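Local coordinates for protein BugD (Bordetella pertussis Tohama I, PDB 2F5X) that binds aspartic acid as a periplasmic solute receptor, probably delivering it for uptake as part of a tripartite tricarboxylate transporter-like system, at residues G28-N33 against T193-Q198; V111-I116 against L188-T193; Y208-L213 against P220-M225. All blocks are in the same frame, centred on the assembly; numbering follows the deposited sequence.

Interaction 1 of 3, residues G28-N33 against T193-Q198. With ASP (aspartic acid), chain D.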
loop_
_atom_site.group_PDB
_atom_site.type_symbol
_atom_site.label_atom_id
_atom_site.label_comp_id
_atom_site.label_asym_id
_atom_site.label_seq_id
_atom_site.Cartn_x
_atom_site.Cartn_y
_atom_site.Cartn_z
ATOM N N GLY A 28 -7.278 9.894 -3.880
ATOM C CA GLY A 28 -8.464 9.443 -3.172
ATOM C C GLY A 28 -8.392 8.028 -2.623
ATOM O O GLY A 28 -9.345 7.559 -1.993
ATOM N N GLY A 29 -7.279 7.338 -2.879
ATOM C CA GLY A 29 -7.093 5.971 -2.416
ATOM C C GLY A 29 -6.256 5.904 -1.146
ATOM O O GLY A 29 -6.008 6.920 -0.504
ATOM N N PRO A 30 -5.833 4.703 -0.776
ATOM C CA PRO A 30 -5.212 4.473 0.540
ATOM C C PRO A 30 -3.907 5.247 0.742
ATOM O O PRO A 30 -3.735 5.912 1.760
ATOM C CB PRO A 30 -5.000 2.957 0.578
ATOM C CG PRO A 30 -5.119 2.478 -0.856
ATOM C CD PRO A 30 -5.978 3.469 -1.569
ATOM N N THR A 31 -2.996 5.171 -0.218
ATOM C CA THR A 31 -1.710 5.848 -0.066
ATOM C C THR A 31 -1.879 7.364 -0.138
ATOM O O THR A 31 -1.198 8.106 0.569
ATOM C CB THR A 31 -0.720 5.334 -1.113
ATOM O OG1 THR A 31 -0.533 3.930 -0.910
ATOM C CG2 THR A 31 0.683 5.917 -0.890
ATOM N N ASP A 32 -2.792 7.819 -0.990
ATOM C CA ASP A 32 -3.122 9.247 -1.051
ATOM C C ASP A 32 -3.657 9.769 0.291
ATOM O O ASP A 32 -3.325 10.884 0.720
ATOM C CB ASP A 32 -4.141 9.496 -2.169
ATOM C CG ASP A 32 -4.358 10.965 -2.432
ATOM O OD1 ASP A 32 -3.365 11.676 -2.739
ATOM O OD2 ASP A 32 -5.482 11.494 -2.337
ATOM N N ASN A 33 -4.488 8.960 0.947
ATOM C CA ASN A 33 -5.045 9.321 2.254
ATOM C C ASN A 33 -3.930 9.510 3.281
ATOM O O ASN A 33 -3.938 10.479 4.040
ATOM C CB ASN A 33 -6.045 8.267 2.739
ATOM C CG ASN A 33 -7.357 8.288 1.954
ATOM O OD1 ASN A 33 -7.667 9.254 1.257
ATOM N ND2 ASN A 33 -8.140 7.224 2.084
ATOM N N THR A 193 -7.074 -0.905 4.755
ATOM C CA THR A 193 -8.092 -0.285 5.616
ATOM C C THR A 193 -8.163 1.243 5.504
ATOM O O THR A 193 -9.196 1.835 5.795
ATOM C CB THR A 193 -7.925 -0.704 7.097
ATOM O OG1 THR A 193 -6.610 -0.358 7.561
ATOM C CG2 THR A 193 -8.007 -2.227 7.237
ATOM N N THR A 194 -7.079 1.879 5.069
ATOM C CA THR A 194 -7.093 3.329 4.827
ATOM C C THR A 194 -7.984 3.687 3.641
ATOM O O THR A 194 -8.303 4.868 3.435
ATOM C CB THR A 194 -5.677 3.834 4.543
ATOM O OG1 THR A 194 -5.024 2.882 3.696
ATOM C CG2 THR A 194 -4.840 3.873 5.828
ATOM N N ASN A 195 -8.367 2.681 2.849
ATOM C CA ASN A 195 -9.348 2.880 1.777
ATOM C C ASN A 195 -10.701 2.196 2.003
ATOM O O ASN A 195 -11.735 2.653 1.476
ATOM C CB ASN A 195 -8.767 2.457 0.418
ATOM C CG ASN A 195 -9.544 3.036 -0.757
ATOM O OD1 ASN A 195 -9.810 4.243 -0.806
ATOM N ND2 ASN A 195 -9.914 2.178 -1.707
ATOM N N THR A 196 -10.710 1.114 2.778
ATOM C CA THR A 196 -11.916 0.283 2.870
ATOM C C THR A 196 -12.759 0.523 4.115
ATOM O O THR A 196 -13.930 0.152 4.128
ATOM C CB THR A 196 -11.587 -1.216 2.823
ATOM O OG1 THR A 196 -10.791 -1.562 3.963
ATOM C CG2 THR A 196 -10.747 -1.570 1.612
ATOM N N THR A 197 -12.173 1.104 5.163
ATOM C CA THR A 197 -12.880 1.236 6.445
ATOM C C THR A 197 -14.243 1.892 6.274
ATOM O O THR A 197 -15.249 1.387 6.748
ATOM C CB THR A 197 -12.052 2.050 7.452
ATOM O OG1 THR A 197 -10.860 1.334 7.771
ATOM C CG2 THR A 197 -12.776 2.144 8.793
ATOM N N GLN A 198 -14.214 3.038 5.603
ATOM C CA GLN A 198 -15.353 3.865 5.248
ATOM C C GLN A 198 -16.498 3.029 4.631
ATOM O O GLN A 198 -17.670 3.100 5.059
ATOM C CB GLN A 198 -14.829 4.949 4.259
ATOM C CG GLN A 198 -13.538 5.770 4.737
ATOM C CD GLN A 198 -12.157 5.192 4.314
ATOM O OE1 GLN A 198 -11.915 4.002 4.438
ATOM N NE2 GLN A 198 -11.246 6.065 3.851
HETATM N N ASP D . -1.888 1.773 -2.235
HETATM C CA ASP D . -2.492 1.848 -3.598
HETATM C C ASP D . -3.292 3.128 -3.791
HETATM O O ASP D . -4.197 3.185 -4.645
HETATM C CB ASP D . -3.381 0.639 -3.857
HETATM C CG ASP D . -2.599 -0.647 -3.920
HETATM O OD1 ASP D . -3.244 -1.722 -3.903
HETATM O OD2 ASP D . -1.344 -0.672 -3.993
HETATM O OXT ASP D . -3.022 4.095 -3.077
HETATM O O HOH W 1 -10.534 6.561 0.505
#
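The carbonyl oxygen of T194 is gripped by two amide groups, N33 ND2 at 2.7 Å from T194 O across the contact and Q198 NE2 at 3.2 Å from the same oxygen within its own helix. They reach it from opposite faces of the carbonyl plane: N33 is tilted 26° out of that plane, Q198 stands above it at 51°. Each oxygen-donor line nevertheless lies close to the plane of the donating amide, which would restrain the rotation of both amides. The same ND2 of N33 also donates to water 1 at 2.9 Å, and this water lies 2.8 Å from N195 OD1 and close to G28 O. N195 is held at its other end by D191, through ND2. Beside this polar cluster P30 fits against the helix 193-201 start, its CB touching T194 OG1 and its CD 3.6 Å from N195 CB. The ring's CD and CG also lie alongside the ligand's alpha-carboxylate. T31 turns OG1 back beside its own backbone N (chi1 -61°), where OG1 takes a bond from the ligand N at 2.9 Å; T31 N separately donates to OXT at 3.1 Å. G29 is the N-cap, so the alpha-carboxylate meets a helix start that would tend to stabilise its charge. Helices 30-46 and 193-201 thus meet beside the bound aspartic acid, consistent with the closed two-lobed cleft of a periplasmic binding protein.

Interaction 2 of 3, residues V111-I116 against L188-T193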
loop_
_atom_site.group_PDB
_atom_site.type_symbol
_atom_site.label_atom_id
_atom_site.label_comp_id
_atom_site.label_asym_id
_atom_site.label_seq_id
_atom_site.Cartn_x
_atom_site.Cartn_y
_atom_site.Cartn_z
ATOM N N VAL A 111 -0.090 -0.729 7.281
ATOM C CA VAL A 111 -1.543 -0.778 7.054
ATOM C C VAL A 111 -1.996 -2.197 6.748
ATOM O O VAL A 111 -1.468 -2.824 5.832
ATOM C CB VAL A 111 -1.953 0.170 5.891
ATOM C CG1 VAL A 111 -3.487 0.299 5.763
ATOM C CG2 VAL A 111 -1.321 1.559 6.092
ATOM N N PRO A 112 -2.997 -2.695 7.475
ATOM C CA PRO A 112 -3.528 -4.034 7.200
ATOM C C PRO A 112 -4.496 -4.006 6.026
ATOM O O PRO A 112 -4.930 -2.930 5.594
ATOM C CB PRO A 112 -4.249 -4.397 8.504
ATOM C CG PRO A 112 -4.719 -3.062 9.057
ATOM C CD PRO A 112 -3.688 -2.046 8.608
HETATM N N MSE A 113 -4.814 -5.180 5.501
HETATM C CA MSE A 113 -5.748 -5.271 4.385
HETATM C C MSE A 113 -7.028 -6.043 4.732
HETATM O O MSE A 113 -7.057 -6.839 5.684
HETATM C CB MSE A 113 -5.037 -5.839 3.157
HETATM C CG MSE A 113 -3.798 -5.010 2.779
HETATM SE SE MSE A 113 -2.928 -5.721 1.238
HETATM C CE MSE A 113 -4.218 -5.025 -0.100
ATOM N N THR A 114 -8.082 -5.766 3.965
ATOM C CA THR A 114 -9.369 -6.435 4.088
ATOM C C THR A 114 -9.754 -7.064 2.763
ATOM O O THR A 114 -9.623 -6.424 1.712
ATOM C CB THR A 114 -10.483 -5.422 4.453
ATOM O OG1 THR A 114 -10.440 -4.312 3.534
ATOM C CG2 THR A 114 -10.228 -4.808 5.834
ATOM N N ILE A 115 -10.238 -8.305 2.818
ATOM C CA ILE A 115 -10.835 -8.968 1.656
ATOM C C ILE A 115 -12.294 -8.535 1.602
ATOM O O ILE A 115 -13.049 -8.800 2.535
ATOM C CB ILE A 115 -10.745 -10.514 1.783
ATOM C CG1 ILE A 115 -9.295 -10.981 1.987
ATOM C CG2 ILE A 115 -11.436 -11.221 0.571
ATOM C CD1 ILE A 115 -8.505 -11.100 0.756
ATOM N N ILE A 116 -12.671 -7.854 0.522
ATOM C CA ILE A 116 -14.021 -7.319 0.378
ATOM C C ILE A 116 -14.623 -7.702 -0.971
ATOM O O ILE A 116 -13.913 -8.114 -1.895
ATOM C CB ILE A 116 -14.046 -5.761 0.539
ATOM C CG1 ILE A 116 -13.185 -5.069 -0.539
ATOM C CG2 ILE A 116 -13.655 -5.333 1.961
ATOM C CD1 ILE A 116 -13.386 -3.542 -0.576
ATOM N N LEU A 188 -14.540 -8.654 -6.546
ATOM C CA LEU A 188 -13.762 -9.025 -5.363
ATOM C C LEU A 188 -12.470 -8.222 -5.328
ATOM O O LEU A 188 -11.895 -7.949 -6.378
ATOM C CB LEU A 188 -13.439 -10.522 -5.488
ATOM C CG LEU A 188 -12.654 -11.250 -4.405
ATOM C CD1 LEU A 188 -13.491 -11.331 -3.116
ATOM C CD2 LEU A 188 -12.278 -12.637 -4.916
HETATM N N MSE A 189 -12.019 -7.826 -4.133
HETATM C CA MSE A 189 -10.762 -7.085 -4.015
HETATM C C MSE A 189 -10.147 -7.253 -2.638
HETATM O O MSE A 189 -10.858 -7.371 -1.649
HETATM C CB MSE A 189 -11.039 -5.590 -4.243
HETATM C CG MSE A 189 -9.827 -4.695 -4.167
HETATM SE SE MSE A 189 -10.216 -2.958 -4.949
HETATM C CE MSE A 189 -11.314 -2.098 -3.570
ATOM N N CYS A 190 -8.820 -7.245 -2.580
ATOM C CA CYS A 190 -8.116 -7.062 -1.313
ATOM C C CYS A 190 -7.549 -5.668 -1.308
ATOM O O CYS A 190 -6.862 -5.282 -2.251
ATOM C CB CYS A 190 -6.972 -8.060 -1.188
ATOM S SG CYS A 190 -6.208 -8.167 0.459
ATOM N N ASP A 191 -7.829 -4.903 -0.258
ATOM C CA ASP A 191 -7.469 -3.473 -0.255
ATOM C C ASP A 191 -7.169 -3.031 1.187
ATOM O O ASP A 191 -7.548 -3.717 2.149
ATOM C CB ASP A 191 -8.606 -2.691 -0.936
ATOM C CG ASP A 191 -8.322 -1.198 -1.129
ATOM O OD1 ASP A 191 -7.162 -0.713 -1.068
ATOM O OD2 ASP A 191 -9.264 -0.430 -1.404
ATOM N N GLN A 192 -6.449 -1.926 1.333
ATOM C CA GLN A 192 -5.998 -1.456 2.647
ATOM C C GLN A 192 -7.110 -0.780 3.424
ATOM O O GLN A 192 -7.981 -0.154 2.819
ATOM C CB GLN A 192 -4.842 -0.489 2.478
ATOM C CG GLN A 192 -3.592 -1.146 1.892
ATOM C CD GLN A 192 -2.698 -0.111 1.262
ATOM O OE1 GLN A 192 -2.639 0.012 0.033
ATOM N NE2 GLN A 192 -2.032 0.657 2.089
ATOM N N THR A 193 -7.074 -0.905 4.755
ATOM C CA THR A 193 -8.092 -0.285 5.616
ATOM C C THR A 193 -8.163 1.243 5.504
ATOM O O THR A 193 -9.196 1.835 5.795
ATOM C CB THR A 193 -7.925 -0.704 7.097
ATOM O OG1 THR A 193 -6.610 -0.358 7.561
ATOM C CG2 THR A 193 -8.007 -2.227 7.237
#
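This is an antiparallel strand pairing within the buried mixed sheet, joining the long strand 102-117 to strand 188-192, which on its other side runs parallel to 141-144. The short axes pass 4.5 Å apart at closest, and their directions differ by 157°. Two hydrogen-bonded pairs carry the register. In one, T114 N reaches D191 O at 2.8 Å and D191 N returns to T114 O at 3.1 Å; in the other, I116 N donates to M189 O at 2.9 Å and M189 N to I116 O. A last bond, T193 N to P112 O at 3.1 Å, extends the ladder into the first turn of helix 193-201. On the face of I115 and C190, the cysteine holds SG trans to its own backbone N (chi1 -169°), 3.7 Å from I115 CD1 and also against M113 CB; C154 of helix 150-162 completes the disulfide. The opposite face carries I116 and selenomethionine M189, lying side by side and pointing the same way, with I116 CD1 3.9 Å from M189 CE beneath helix 174-182. At the pocket end V111 crosses Q192 at about a right angle, V111 CG1 meeting Q192 CB at 3.6 Å. Q192 OE1 goes on to accept from the N of the bound aspartic acid. The V111 packing and the T193 N to P112 O bond beside it are thus consistent with a well-positioned Q192 in the ligand pocket.

Interaction 3 of 3, residues Y208-L213 against P220-M225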
loop_
_atom_site.group_PDB
_atom_site.type_symbol
_atom_site.label_atom_id
_atom_site.label_comp_id
_atom_site.label_asym_id
_atom_site.label_seq_id
_atom_site.Cartn_x
_atom_site.Cartn_y
_atom_site.Cartn_z
ATOM N N TYR A 208 -14.994 -9.719 4.564
ATOM C CA TYR A 208 -14.824 -11.135 4.923
ATOM C C TYR A 208 -13.709 -11.454 5.911
ATOM O O TYR A 208 -13.854 -12.342 6.751
ATOM C CB TYR A 208 -14.630 -11.967 3.657
ATOM C CG TYR A 208 -15.806 -11.871 2.716
ATOM C CD1 TYR A 208 -16.953 -12.646 2.919
ATOM C CD2 TYR A 208 -15.782 -10.996 1.629
ATOM C CE1 TYR A 208 -18.039 -12.566 2.045
ATOM C CE2 TYR A 208 -16.866 -10.901 0.763
ATOM C CZ TYR A 208 -17.991 -11.682 0.981
ATOM O OH TYR A 208 -19.056 -11.579 0.116
ATOM N N ALA A 209 -12.592 -10.746 5.801
ATOM C CA ALA A 209 -11.406 -11.097 6.573
ATOM C C ALA A 209 -10.362 -10.000 6.507
ATOM O O ALA A 209 -10.381 -9.169 5.599
ATOM C CB ALA A 209 -10.800 -12.407 6.050
ATOM N N VAL A 210 -9.436 -10.031 7.459
ATOM C CA VAL A 210 -8.291 -9.118 7.462
ATOM C C VAL A 210 -6.989 -9.906 7.309
ATOM O O VAL A 210 -6.971 -11.115 7.537
ATOM C CB VAL A 210 -8.252 -8.254 8.745
ATOM C CG1 VAL A 210 -9.467 -7.321 8.785
ATOM C CG2 VAL A 210 -8.190 -9.141 10.013
ATOM N N THR A 211 -5.911 -9.228 6.920
ATOM C CA THR A 211 -4.638 -9.901 6.646
ATOM C C THR A 211 -3.601 -9.705 7.745
ATOM O O THR A 211 -2.431 -10.058 7.573
ATOM C CB THR A 211 -4.039 -9.410 5.324
ATOM O OG1 THR A 211 -3.804 -7.997 5.424
ATOM C CG2 THR A 211 -5.040 -9.571 4.172
ATOM N N SER A 212 -4.025 -9.119 8.860
ATOM C CA SER A 212 -3.158 -8.943 10.020
ATOM C C SER A 212 -3.056 -10.232 10.845
ATOM O O SER A 212 -3.845 -11.158 10.655
ATOM C CB SER A 212 -3.672 -7.783 10.875
ATOM O OG SER A 212 -5.075 -7.889 11.040
ATOM N N LEU A 213 -2.063 -10.291 11.738
ATOM C CA LEU A 213 -1.843 -11.451 12.606
ATOM C C LEU A 213 -2.907 -11.513 13.703
ATOM O O LEU A 213 -3.322 -12.591 14.133
ATOM C CB LEU A 213 -0.423 -11.403 13.206
ATOM C CG LEU A 213 0.062 -12.455 14.217
ATOM C CD1 LEU A 213 0.395 -13.765 13.527
ATOM C CD2 LEU A 213 1.282 -11.935 14.983
ATOM N N PRO A 220 -13.590 -5.161 14.355
ATOM C CA PRO A 220 -13.424 -6.302 15.265
ATOM C C PRO A 220 -14.171 -7.575 14.864
ATOM O O PRO A 220 -13.817 -8.637 15.371
ATOM C CB PRO A 220 -13.943 -5.761 16.607
ATOM C CG PRO A 220 -14.868 -4.663 16.248
ATOM C CD PRO A 220 -14.327 -4.055 14.990
ATOM N N ASP A 221 -15.152 -7.479 13.971
ATOM C CA ASP A 221 -15.920 -8.652 13.555
ATOM C C ASP A 221 -15.325 -9.396 12.367
ATOM O O ASP A 221 -15.862 -10.424 11.949
ATOM C CB ASP A 221 -17.378 -8.272 13.264
ATOM C CG ASP A 221 -18.119 -7.821 14.506
ATOM O OD1 ASP A 221 -17.772 -8.280 15.620
ATOM O OD2 ASP A 221 -19.069 -7.005 14.471
ATOM N N LEU A 222 -14.217 -8.905 11.821
ATOM C CA LEU A 222 -13.591 -9.594 10.697
ATOM C C LEU A 222 -12.487 -10.519 11.184
ATOM O O LEU A 222 -11.543 -10.066 11.843
ATOM C CB LEU A 222 -13.037 -8.595 9.676
ATOM C CG LEU A 222 -14.020 -7.580 9.065
ATOM C CD1 LEU A 222 -13.281 -6.695 8.053
ATOM C CD2 LEU A 222 -15.232 -8.252 8.418
ATOM N N PRO A 223 -12.584 -11.808 10.848
ATOM C CA PRO A 223 -11.544 -12.756 11.244
ATOM C C PRO A 223 -10.277 -12.497 10.450
ATOM O O PRO A 223 -10.334 -11.988 9.312
ATOM C CB PRO A 223 -12.139 -14.121 10.858
ATOM C CG PRO A 223 -13.062 -13.813 9.706
ATOM C CD PRO A 223 -13.657 -12.452 10.057
ATOM N N THR A 224 -9.138 -12.848 11.031
ATOM C CA THR A 224 -7.911 -12.882 10.243
ATOM C C THR A 224 -7.954 -14.067 9.290
ATOM O O THR A 224 -8.658 -15.058 9.529
ATOM C CB THR A 224 -6.654 -12.995 11.119
ATOM O OG1 THR A 224 -6.639 -14.271 11.771
ATOM C CG2 THR A 224 -6.677 -11.982 12.256
HETATM N N MSE A 225 -7.196 -13.965 8.210
HETATM C CA MSE A 225 -7.044 -15.098 7.308
HETATM C C MSE A 225 -6.360 -16.247 8.062
HETATM O O MSE A 225 -6.700 -17.415 7.874
HETATM C CB MSE A 225 -6.259 -14.692 6.063
HETATM C CG MSE A 225 -7.040 -13.776 5.133
HETATM SE SE MSE A 225 -8.538 -14.705 4.294
HETATM C CE MSE A 225 -7.571 -15.645 2.894
HETATM O O HOH W 2 -4.971 -14.765 13.799
#
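A single backbone bridge lets the loop segment 220-225 extend the sheet at the end of strand 206-210, on the side away from the long strand 102-117. V210 supplies both bonds to the residues flanking T224. Its N donates to P223 O at 2.8 Å with an N-H...O angle of 158°, and its O accepts from M225 N at 2.9 Å, the donor lying nearly on the line of the carbonyl. The bridge goes no further, in keeping with end-to-end directions of the touching parts that are 64° apart. P223 O has a second neighbour in A209 CA, a CA-H...O contact at 3.1 Å. The proline ring itself lies with CD and CG against Y208 O, while the tyrosine hydroxyl reaches away to P123 O.

Side chains fill in around this bridge. V210 and L222 cross at about a right angle, CG1 of the valine meeting CB of the leucine at 3.9 Å, with L222 CD1 also against that methyl group. Selenomethionine M225 is bent at both chi2 and chi3, and this folding brings SE to 3.7 Å from A209 CB; the side chain also touches L158 of helix 150-162 and I126 of helix 126-136. A209 N, covered by the contact, finds no polar partner in the model. At the other end T224 CG2 packs 3.4 Å from S212 O. The same residue has OG1 placed between its backbone N and carbonyl carbon (chi1 67°), where the oxygen meets E227 N and, across the contact, a water. Water 2 joins the two segments there, donating to L213 O at 2.7 Å and lying 2.7 Å from T224 OG1.

Interactions 1 and 2 share T193, where strand 188-192 passes directly into helix 193-201, and their centres are 10 Å apart. A probable hydrogen bond between T196 OG1 and T114 OG1 (2.8 Å) ties them, P30 CG packs 3.6 Å from Q192 OE1, and P30, T31 and Q192 all line the aspartic acid pocket. Interaction 3 sits on the same sheet, one strand further out: probable hydrogen bonds I115 N to A209 O and T211 N to M113 O, each 2.9 Å, link it to interaction 2, with 10 Å between centres. From interaction 1 it is 17 Å away between centres and does not touch it. The order thus runs from pocket to sheet to outer loop.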